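Local coordinates for protein MmeI (Methylophilus methylotrophus, PDB 5HR4) that is a type IIL restriction-modification enzyme that probably methylates adenine in DNA at N6, using S-adenosylmethionine as methyl donor, at residues N460-D465 / V514-P519. Numbering follows the deposited sequence.
Sequences NALQID and VAAWYP. With SFG (sinefungin), chain H.
Leu462 sets its CD2 methyl squarely over the six-membered ring of Trp517, 3.5 Å from the centroid and 3° off the ring normal, a CH-pi contact. Leu462 CD1 sits on the same side of the indole, near the rim at Trp517 CZ3, and meets Ala516 CB at 3.7 Å, while Ala461 CB comes obliquely to Trp517 NE1. The sinefungin adenine meets the indole near its plane, at the edge, with Trp517 CZ2 3.6 Å from SFG C6. That adenine is held by the loop after strand 455-458 of the Rossmann-like methyltransferase domain: Ala461 N donates to SFG N1 over 3.1 Å, and SFG N6 gives a weak bond to Asn460 OD1. The same Asn460 OD1 accepts from Leu462 N at 3.1 Å, in the carbonyl plane, and closes an Asx turn; chi1 of -178°, which swings CG to the side opposite the backbone N, puts the amide there. One oxygen serves both the ligand and the turn from which Leu462 reaches the tryptophan. Further out, Trp517 NE1 is hydrogen-bonded to Pro362 O, which helps fix the indole's rotation, and Asn460 ND2 makes a weak bond to Asp497 in helix 492-502.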
loop_
_atom_site.group_PDB
_atom_site.type_symbol
_atom_site.label_atom_id
_atom_site.label_comp_id
_atom_site.label_asym_id
_atom_site.label_seq_id
_atom_site.Cartn_x
_atom_site.Cartn_y
_atom_site.Cartn_z
ATOM N N ASN A 460 0.112 5.075 -19.186
ATOM C CA ASN A 460 -0.869 4.806 -18.144
ATOM C C ASN A 460 -1.280 3.346 -18.264
ATOM O O ASN A 460 -2.125 2.998 -19.095
ATOM C CB ASN A 460 -2.072 5.744 -18.266
ATOM C CG ASN A 460 -3.087 5.529 -17.163
ATOM O OD1 ASN A 460 -3.515 4.401 -16.891
ATOM N ND2 ASN A 460 -3.454 6.599 -16.499
ATOM N N ALA A 461 -0.717 2.509 -17.389
ATOM C CA ALA A 461 -0.814 1.060 -17.534
ATOM C C ALA A 461 -2.246 0.546 -17.567
ATOM O O ALA A 461 -2.468 -0.607 -17.963
ATOM C CB ALA A 461 -0.075 0.380 -16.393
ATOM N N LEU A 462 -3.219 1.349 -17.140
ATOM C CA LEU A 462 -4.602 0.898 -17.149
ATOM C C LEU A 462 -5.304 1.195 -18.468
ATOM O O LEU A 462 -6.318 0.549 -18.771
ATOM C CB LEU A 462 -5.371 1.533 -15.982
ATOM C CG LEU A 462 -4.839 1.254 -14.558
ATOM C CD1 LEU A 462 -5.811 1.724 -13.508
ATOM C CD2 LEU A 462 -4.541 -0.203 -14.338
ATOM N N GLN A 463 -4.766 2.120 -19.277
ATOM C CA GLN A 463 -5.392 2.541 -20.524
ATOM C C GLN A 463 -4.792 1.899 -21.768
ATOM O O GLN A 463 -5.387 2.015 -22.837
ATOM C CB GLN A 463 -5.317 4.071 -20.673
ATOM C CG GLN A 463 -6.252 4.840 -19.763
ATOM C CD GLN A 463 -6.112 6.352 -19.903
ATOM O OE1 GLN A 463 -5.366 6.839 -20.752
ATOM N NE2 GLN A 463 -6.831 7.100 -19.063
ATOM N N ILE A 464 -3.649 1.229 -21.670
ATOM C CA ILE A 464 -2.961 0.686 -22.836
ATOM C C ILE A 464 -3.049 -0.843 -22.849
ATOM O O ILE A 464 -3.441 -1.486 -21.873
ATOM C CB ILE A 464 -1.487 1.127 -22.889
ATOM C CG1 ILE A 464 -0.739 0.625 -21.651
ATOM C CG2 ILE A 464 -1.369 2.624 -23.023
ATOM C CD1 ILE A 464 0.737 0.908 -21.727
ATOM N N ASP A 465 -2.632 -1.424 -23.965
ATOM C CA ASP A 465 -2.466 -2.866 -24.075
ATOM C C ASP A 465 -1.028 -3.223 -23.688
ATOM O O ASP A 465 -0.082 -2.804 -24.369
ATOM C CB ASP A 465 -2.787 -3.321 -25.502
ATOM C CG ASP A 465 -2.827 -4.832 -25.653
ATOM O OD1 ASP A 465 -2.796 -5.558 -24.634
ATOM O OD2 ASP A 465 -2.911 -5.298 -26.804
ATOM N N VAL A 514 -5.707 -0.093 -6.626
ATOM C CA VAL A 514 -4.718 -1.146 -6.871
ATOM C C VAL A 514 -5.381 -2.390 -7.448
ATOM O O VAL A 514 -4.755 -3.137 -8.216
ATOM C CB VAL A 514 -3.924 -1.482 -5.588
ATOM C CG1 VAL A 514 -4.814 -2.074 -4.521
ATOM C CG2 VAL A 514 -2.766 -2.437 -5.906
ATOM N N ALA A 515 -6.658 -2.621 -7.120
ATOM C CA ALA A 515 -7.345 -3.793 -7.649
ATOM C C ALA A 515 -7.293 -3.831 -9.167
ATOM O O ALA A 515 -7.139 -4.902 -9.750
ATOM C CB ALA A 515 -8.787 -3.826 -7.160
ATOM N N ALA A 516 -7.340 -2.663 -9.818
ATOM C CA ALA A 516 -7.329 -2.585 -11.281
ATOM C C ALA A 516 -6.198 -3.387 -11.937
ATOM O O ALA A 516 -6.389 -3.960 -13.013
ATOM C CB ALA A 516 -7.238 -1.127 -11.709
ATOM N N TRP A 517 -5.007 -3.423 -11.340
ATOM C CA TRP A 517 -3.924 -4.150 -12.010
ATOM C C TRP A 517 -4.152 -5.660 -12.049
ATOM O O TRP A 517 -3.531 -6.336 -12.873
ATOM C CB TRP A 517 -2.565 -3.870 -11.355
ATOM C CG TRP A 517 -1.933 -2.601 -11.827
ATOM C CD1 TRP A 517 -0.809 -2.474 -12.583
ATOM C CD2 TRP A 517 -2.401 -1.274 -11.582
ATOM N NE1 TRP A 517 -0.545 -1.146 -12.821
ATOM C CE2 TRP A 517 -1.508 -0.391 -12.214
ATOM C CE3 TRP A 517 -3.487 -0.749 -10.879
ATOM C CZ2 TRP A 517 -1.665 0.992 -12.164
ATOM C CZ3 TRP A 517 -3.649 0.628 -10.834
ATOM C CH2 TRP A 517 -2.744 1.483 -11.475
ATOM N N TYR A 518 -5.026 -6.203 -11.192
ATOM C CA TYR A 518 -5.218 -7.652 -11.168
ATOM C C TYR A 518 -5.960 -8.170 -12.395
ATOM O O TYR A 518 -5.489 -9.147 -13.007
ATOM C CB TYR A 518 -5.916 -8.064 -9.869
ATOM C CG TYR A 518 -5.023 -8.042 -8.653
ATOM C CD1 TYR A 518 -4.652 -6.839 -8.059
ATOM C CD2 TYR A 518 -4.574 -9.226 -8.083
ATOM C CE1 TYR A 518 -3.850 -6.810 -6.951
ATOM C CE2 TYR A 518 -3.764 -9.215 -6.963
ATOM C CZ TYR A 518 -3.404 -8.004 -6.406
ATOM O OH TYR A 518 -2.604 -7.985 -5.295
ATOM N N PRO A 519 -7.108 -7.614 -12.799
ATOM C CA PRO A 519 -7.734 -8.093 -14.041
ATOM C C PRO A 519 -6.882 -7.828 -15.264
ATOM O O PRO A 519 -6.890 -8.640 -16.196
ATOM C CB PRO A 519 -9.050 -7.304 -14.101
ATOM C CG PRO A 519 -9.303 -6.893 -12.712
ATOM C CD PRO A 519 -7.958 -6.621 -12.129
HETATM N N SFG H . 7.768 0.128 -7.008
HETATM C CA SFG H . 8.220 1.480 -7.256
HETATM C C SFG H . 9.532 1.655 -6.515
HETATM O O SFG H . 9.977 0.694 -5.848
HETATM O OXT SFG H . 10.176 2.730 -6.565
HETATM C CB SFG H . 7.192 2.483 -6.745
HETATM C CG SFG H . 5.855 2.155 -7.392
HETATM C CD SFG H . 4.823 2.986 -6.663
HETATM N NE SFG H . 4.496 2.274 -5.444
HETATM C "C5'" SFG H . 3.572 3.227 -7.522
HETATM C "C4'" SFG H . 3.863 3.869 -8.921
HETATM O "O4'" SFG H . 2.823 3.700 -9.687
HETATM C "C3'" SFG H . 4.047 5.397 -8.884
HETATM O "O3'" SFG H . 5.332 5.659 -9.223
HETATM C "C2'" SFG H . 3.035 5.981 -9.913
HETATM O "O2'" SFG H . 3.648 7.057 -10.743
HETATM C "C1'" SFG H . 2.750 4.973 -10.674
HETATM N N9 SFG H . 1.404 4.978 -11.156
HETATM C C8 SFG H . 0.299 5.358 -10.520
HETATM N N7 SFG H . -0.743 5.148 -11.328
HETATM C C5 SFG H . -0.275 4.629 -12.462
HETATM C C6 SFG H . -0.923 4.245 -13.612
HETATM N N6 SFG H . -2.313 4.251 -13.996
HETATM N N1 SFG H . -0.247 3.747 -14.640
HETATM C C2 SFG H . 1.098 3.618 -14.542
HETATM N N3 SFG H . 1.739 4.002 -13.407
HETATM C C4 SFG H . 1.049 4.510 -12.362
#